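PDB 3FT1: Phl p 3 allergen from Phleum pratense, which is recognised by IgE as a major grass pollen allergen and, being akin to the C-terminal domain of expansins, may bind cell-wall polysaccharides. Local coordinates for residues A[13-17]-A[58-62]; A[17-23]-A[65-71]. One frame throughout, in Å; residues are numbered along the deposited sequence.

Contact 1. Residues A[13-17]-A[58-62]; sequences DPKKL and SKPLV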
loop_
_atom_site.group_PDB
_atom_site.type_symbol
_atom_site.label_atom_id
_atom_site.label_comp_id
_atom_site.label_asym_id
_atom_site.label_seq_id
_atom_site.Cartn_x
_atom_site.Cartn_y
_atom_site.Cartn_z
ATOM N N ASP A 13 -9.911 3.634 8.946
ATOM C CA ASP A 13 -10.167 4.879 9.667
ATOM C C ASP A 13 -8.830 5.608 9.833
ATOM O O ASP A 13 -7.800 5.127 9.343
ATOM C CB ASP A 13 -10.881 4.608 11.004
ATOM C CG ASP A 13 -10.041 3.795 11.976
ATOM O OD1 ASP A 13 -8.888 4.171 12.249
ATOM O OD2 ASP A 13 -10.552 2.787 12.499
ATOM N N PRO A 14 -8.825 6.780 10.495
ATOM C CA PRO A 14 -7.559 7.513 10.562
ATOM C C PRO A 14 -6.388 6.726 11.159
ATOM O O PRO A 14 -5.240 7.063 10.877
ATOM C CB PRO A 14 -7.908 8.721 11.440
ATOM C CG PRO A 14 -9.347 8.965 11.146
ATOM C CD PRO A 14 -9.954 7.589 10.994
ATOM N N LYS A 15 -6.671 5.697 11.950
ATOM C CA LYS A 15 -5.617 4.890 12.577
ATOM C C LYS A 15 -5.452 3.521 11.918
ATOM O O LYS A 15 -4.716 2.669 12.415
ATOM C CB LYS A 15 -5.920 4.684 14.063
ATOM C CG LYS A 15 -5.823 5.960 14.892
ATOM C CD LYS A 15 -6.517 5.820 16.241
ATOM C CE LYS A 15 -5.757 4.908 17.181
ATOM N NZ LYS A 15 -6.355 4.897 18.552
ATOM N N LYS A 16 -6.138 3.296 10.806
ATOM C CA LYS A 16 -6.145 1.956 10.235
ATOM C C LYS A 16 -6.402 1.981 8.741
ATOM O O LYS A 16 -7.429 2.478 8.289
ATOM C CB LYS A 16 -7.206 1.109 10.938
ATOM C CG LYS A 16 -7.273 -0.346 10.497
ATOM C CD LYS A 16 -8.253 -1.090 11.389
ATOM C CE LYS A 16 -8.694 -2.409 10.794
ATOM N NZ LYS A 16 -9.702 -3.055 11.681
ATOM N N LEU A 17 -5.465 1.442 7.973
ATOM C CA LEU A 17 -5.676 1.294 6.538
ATOM C C LEU A 17 -5.922 -0.163 6.205
ATOM O O LEU A 17 -5.083 -1.006 6.472
ATOM C CB LEU A 17 -4.454 1.777 5.756
ATOM C CG LEU A 17 -4.397 3.249 5.372
ATOM C CD1 LEU A 17 -3.055 3.567 4.714
ATOM C CD2 LEU A 17 -5.556 3.599 4.443
ATOM N N SER A 58 -1.371 3.261 16.700
ATOM C CA SER A 58 -2.000 3.728 17.929
ATOM C C SER A 58 -2.339 5.208 17.815
ATOM O O SER A 58 -3.055 5.761 18.653
ATOM C CB SER A 58 -1.082 3.492 19.130
ATOM O OG SER A 58 0.061 4.318 19.046
ATOM N N LYS A 59 -1.820 5.840 16.767
ATOM C CA LYS A 59 -2.092 7.246 16.490
ATOM C C LYS A 59 -2.541 7.416 15.048
ATOM O O LYS A 59 -2.294 6.548 14.212
ATOM C CB LYS A 59 -0.845 8.084 16.753
ATOM C CG LYS A 59 -0.533 8.222 18.226
ATOM C CD LYS A 59 0.917 8.559 18.463
ATOM C CE LYS A 59 1.222 8.568 19.953
ATOM N NZ LYS A 59 2.680 8.459 20.211
ATOM N N PRO A 60 -3.213 8.536 14.746
ATOM C CA PRO A 60 -3.642 8.715 13.356
ATOM C C PRO A 60 -2.466 8.639 12.394
ATOM O O PRO A 60 -1.378 9.144 12.679
ATOM C CB PRO A 60 -4.265 10.112 13.362
ATOM C CG PRO A 60 -4.738 10.292 14.773
ATOM C CD PRO A 60 -3.710 9.609 15.625
ATOM N N LEU A 61 -2.691 7.985 11.261
ATOM C CA LEU A 61 -1.666 7.843 10.246
ATOM C C LEU A 61 -1.452 9.179 9.544
ATOM O O LEU A 61 -2.393 9.956 9.336
ATOM C CB LEU A 61 -2.072 6.753 9.254
ATOM C CG LEU A 61 -2.226 5.358 9.862
ATOM C CD1 LEU A 61 -2.992 4.436 8.937
ATOM C CD2 LEU A 61 -0.862 4.772 10.183
ATOM N N VAL A 62 -0.209 9.454 9.190
ATOM C CA VAL A 62 0.131 10.716 8.560
ATOM C C VAL A 62 0.514 10.484 7.102
ATOM O O VAL A 62 1.507 9.812 6.810
ATOM C CB VAL A 62 1.282 11.407 9.310
ATOM C CG1 VAL A 62 1.727 12.650 8.573
ATOM C CG2 VAL A 62 0.858 11.740 10.743
HETATM O O HOH W 1 -5.075 9.397 9.332
#

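Contact 2. Residues A[17-23]-A[65-71]; sequences LVLDIKY and FNFRFMS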
loop_
_atom_site.group_PDB
_atom_site.type_symbol
_atom_site.label_atom_id
_atom_site.label_comp_id
_atom_site.label_asym_id
_atom_site.label_seq_id
_atom_site.Cartn_x
_atom_site.Cartn_y
_atom_site.Cartn_z
ATOM N N LEU A 17 -5.465 1.442 7.973
ATOM C CA LEU A 17 -5.676 1.294 6.538
ATOM C C LEU A 17 -5.922 -0.163 6.205
ATOM O O LEU A 17 -5.083 -1.006 6.472
ATOM C CB LEU A 17 -4.454 1.777 5.756
ATOM C CG LEU A 17 -4.397 3.249 5.372
ATOM C CD1 LEU A 17 -3.055 3.567 4.714
ATOM C CD2 LEU A 17 -5.556 3.599 4.443
ATOM N N VAL A 18 -7.083 -0.445 5.624
ATOM C CA VAL A 18 -7.392 -1.770 5.123
ATOM C C VAL A 18 -7.454 -1.627 3.620
ATOM O O VAL A 18 -8.322 -0.916 3.097
ATOM C CB VAL A 18 -8.752 -2.271 5.644
ATOM C CG1 VAL A 18 -9.008 -3.682 5.167
ATOM C CG2 VAL A 18 -8.795 -2.203 7.169
ATOM N N LEU A 19 -6.528 -2.285 2.929
ATOM C CA LEU A 19 -6.351 -2.049 1.503
ATOM C C LEU A 19 -6.454 -3.315 0.694
ATOM O O LEU A 19 -5.737 -4.288 0.951
ATOM C CB LEU A 19 -4.982 -1.421 1.232
ATOM C CG LEU A 19 -4.721 -0.053 1.858
ATOM C CD1 LEU A 19 -3.257 0.324 1.668
ATOM C CD2 LEU A 19 -5.642 0.985 1.230
ATOM N N ASP A 20 -7.349 -3.282 -0.288
ATOM C CA ASP A 20 -7.348 -4.257 -1.364
ATOM C C ASP A 20 -6.288 -3.808 -2.350
ATOM O O ASP A 20 -6.468 -2.842 -3.087
ATOM C CB ASP A 20 -8.715 -4.296 -2.051
ATOM C CG ASP A 20 -8.781 -5.320 -3.164
ATOM O OD1 ASP A 20 -7.817 -6.098 -3.324
ATOM O OD2 ASP A 20 -9.803 -5.350 -3.882
ATOM N N ILE A 21 -5.156 -4.497 -2.341
ATOM C CA ILE A 21 -4.068 -4.147 -3.229
ATOM C C ILE A 21 -4.059 -5.170 -4.354
ATOM O O ILE A 21 -3.968 -6.376 -4.108
ATOM C CB ILE A 21 -2.705 -4.151 -2.480
ATOM C CG1 ILE A 21 -2.734 -3.143 -1.324
ATOM C CG2 ILE A 21 -1.558 -3.843 -3.440
ATOM C CD1 ILE A 21 -1.480 -3.145 -0.460
ATOM N N LYS A 22 -4.188 -4.688 -5.585
ATOM C CA LYS A 22 -4.114 -5.549 -6.752
ATOM C C LYS A 22 -2.775 -5.304 -7.424
ATOM O O LYS A 22 -2.554 -4.259 -8.033
ATOM C CB LYS A 22 -5.271 -5.251 -7.701
ATOM C CG LYS A 22 -6.606 -5.747 -7.170
ATOM C CD LYS A 22 -6.669 -7.275 -7.289
ATOM C CE LYS A 22 -7.987 -7.841 -6.793
ATOM N NZ LYS A 22 -8.100 -7.798 -5.312
ATOM N N TYR A 23 -1.886 -6.283 -7.291
ATOM C CA TYR A 23 -0.512 -6.168 -7.746
ATOM C C TYR A 23 -0.340 -7.081 -8.936
ATOM O O TYR A 23 -0.676 -8.262 -8.874
ATOM C CB TYR A 23 0.429 -6.594 -6.617
ATOM C CG TYR A 23 1.900 -6.682 -6.970
ATOM C CD1 TYR A 23 2.759 -5.622 -6.713
ATOM C CD2 TYR A 23 2.438 -7.842 -7.526
ATOM C CE1 TYR A 23 4.112 -5.702 -7.010
ATOM C CE2 TYR A 23 3.791 -7.931 -7.831
ATOM C CZ TYR A 23 4.619 -6.857 -7.565
ATOM O OH TYR A 23 5.959 -6.913 -7.859
ATOM N N PHE A 65 0.651 8.705 1.823
ATOM C CA PHE A 65 1.303 7.455 2.185
ATOM C C PHE A 65 2.151 6.880 1.056
ATOM O O PHE A 65 1.739 6.874 -0.094
ATOM C CB PHE A 65 0.243 6.446 2.629
ATOM C CG PHE A 65 -0.619 6.944 3.758
ATOM C CD1 PHE A 65 -0.083 7.132 5.017
ATOM C CD2 PHE A 65 -1.956 7.242 3.552
ATOM C CE1 PHE A 65 -0.867 7.600 6.058
ATOM C CE2 PHE A 65 -2.749 7.715 4.591
ATOM C CZ PHE A 65 -2.199 7.888 5.845
ATOM N N ASN A 66 3.336 6.392 1.413
ATOM C CA ASN A 66 4.232 5.707 0.484
ATOM C C ASN A 66 4.224 4.214 0.763
ATOM O O ASN A 66 4.054 3.796 1.909
ATOM C CB ASN A 66 5.651 6.259 0.645
ATOM C CG ASN A 66 5.665 7.765 0.733
ATOM O OD1 ASN A 66 5.437 8.453 -0.261
ATOM N ND2 ASN A 66 5.902 8.289 1.934
ATOM N N PHE A 67 4.389 3.409 -0.280
ATOM C CA PHE A 67 4.342 1.957 -0.142
ATOM C C PHE A 67 5.543 1.306 -0.819
ATOM O O PHE A 67 5.877 1.640 -1.954
ATOM C CB PHE A 67 3.041 1.402 -0.734
ATOM C CG PHE A 67 1.812 1.848 0.009
ATOM C CD1 PHE A 67 1.338 1.113 1.081
ATOM C CD2 PHE A 67 1.171 3.028 -0.330
ATOM C CE1 PHE A 67 0.225 1.536 1.800
ATOM C CE2 PHE A 67 0.055 3.459 0.378
ATOM C CZ PHE A 67 -0.420 2.710 1.439
ATOM N N ARG A 68 6.192 0.396 -0.105
ATOM C CA ARG A 68 7.291 -0.381 -0.677
ATOM C C ARG A 68 6.822 -1.804 -0.866
ATOM O O ARG A 68 6.320 -2.430 0.077
ATOM C CB ARG A 68 8.518 -0.366 0.229
ATOM C CG ARG A 68 9.661 -1.224 -0.301
ATOM C CD ARG A 68 10.973 -0.874 0.365
ATOM N NE ARG A 68 11.017 -1.338 1.747
ATOM C CZ ARG A 68 12.039 -1.121 2.571
ATOM N NH1 ARG A 68 13.100 -0.440 2.151
ATOM N NH2 ARG A 68 12.002 -1.583 3.810
ATOM N N PHE A 69 6.978 -2.300 -2.091
ATOM C CA PHE A 69 6.640 -3.674 -2.439
ATOM C C PHE A 69 7.895 -4.512 -2.644
ATOM O O PHE A 69 8.867 -4.047 -3.236
ATOM C CB PHE A 69 5.843 -3.714 -3.745
ATOM C CG PHE A 69 4.484 -3.066 -3.654
ATOM C CD1 PHE A 69 3.403 -3.771 -3.163
ATOM C CD2 PHE A 69 4.291 -1.762 -4.065
ATOM C CE1 PHE A 69 2.155 -3.190 -3.081
ATOM C CE2 PHE A 69 3.040 -1.174 -3.984
ATOM C CZ PHE A 69 1.975 -1.894 -3.487
ATOM N N MET A 70 7.846 -5.754 -2.178
ATOM C CA MET A 70 8.837 -6.764 -2.539
ATOM C C MET A 70 8.088 -7.953 -3.106
ATOM O O MET A 70 7.197 -8.499 -2.450
ATOM C CB MET A 70 9.645 -7.194 -1.312
ATOM C CG MET A 70 10.679 -6.184 -0.882
ATOM S SD MET A 70 12.027 -6.072 -2.079
ATOM C CE MET A 70 12.661 -7.748 -2.035
ATOM N N SER A 71 8.413 -8.328 -4.338
ATOM C CA SER A 71 7.774 -9.479 -4.973
ATOM C C SER A 71 8.428 -10.772 -4.501
ATOM O O SER A 71 9.515 -10.747 -3.918
ATOM C CB SER A 71 7.871 -9.381 -6.495
ATOM O OG SER A 71 9.165 -9.745 -6.950
#

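Contact 1. Residues A[13-17]-A[58-62]
Ser58 meets Lys15 through its backbone: Ser58 O lies 3.2 Å from Lys15 CE, the last methylene before the ammonium group. A bend at chi3 (71°) lets the otherwise extended lysine chain follow the backbone of the other segment. Nearer its root, Lys15 CG rests 3.6 Å from Lys59 C, at the peptide leading into Pro60, while the Lys59 side chain starts away from 13-17. At Pro60 the approach is again to backbone, with Pro60 CA 3.4 Å from Pro14 O in a CA-H...O contact; the two proline rings meet more loosely, CB to CB at 4.3 Å.

The surface met here is a type I beta turn from Asp13 to Lys16 that feeds strand 16-24 of the expansin C-terminal domain, an immunoglobulin-like beta sandwich. An Asx turn braces it, Asp13 OD1 accepting from Lys15 N at 2.7 Å.

Leu61 supplies the direct hydrogen bond between the segments, Leu61 N to Pro14 O at 2.7 Å, nearly straight (173°) and tilted 19° from the carbonyl plane. One water donates to both Pro14 O and Leu61 O, giving the proline carbonyl a second donor. The Leu61 side chain reaches toward the end of the turn, its CD1 3.8 Å from Lys16 N and 4.0 Å from Leu17 CG. The next residue, Val62, is bound through its N to Gln37 OE1.

Contact 2. Residues A[17-23]-A[65-71]
Leu17, Leu19, Phe65, Phe67 and Phe69 all hold CG anti to their own carbonyl carbon, and their side chains meet between the strands; Tyr23 differs, its CG anti to the backbone N (chi1 173°), which carries the ring towards Phe69 and Ser71. This is the buried interior of the beta sandwich, where strands 17-23 and 65-71 face each other with axes 11.1 Å apart and crossing at 51°.

At one end Leu17 CD1 lies over a face of Phe65, 4.2 Å from the ring centroid in a CH-pi contact, and the same methyl touches the edge of Phe67. The Leu19 and Phe67 side chains approach each other head on, Leu19 CD1 lying 3.7 Å from Phe67 CE1. Phe6 also meets the Phe67 ring. Ile21 uses its CG2 branch, which sits at the edge of Phe69, 3.8 Å from CE1. Tyr23 slides past Phe69 with the planes at 40° and the centroids 5.7 Å apart, placing Tyr23 CD1 over a face of the Phe69 ring; Leu30 touches both side chains.

Beyond Phe69, the hydroxyl of Ser71 is engaged with Asp28 and Met75 N, and it is the methylene that meets the tyrosine, Ser71 CB lying 3.4 Å from Tyr23 OH.

Contacts 1 and 2 have centres about 16 Å apart and share Leu17, the second residue of strand 16-24, just after the turn. Contact 1 lies near one end of the sandwich, about 14 Å from the centre of the chain, and is only partly buried; contact 2 sits about 2 Å from that centre and is buried. Along the chain the segments alternate, 13-17 and 17-23 coming first, then 58-62 and 65-71. The loop after strand 52-56 therefore meets the entrance of strand 16-24 before the chain enters strand 65-71 and packs across 17-23 of the same strand from the facing layer, so that Leu17 belongs to both contacts.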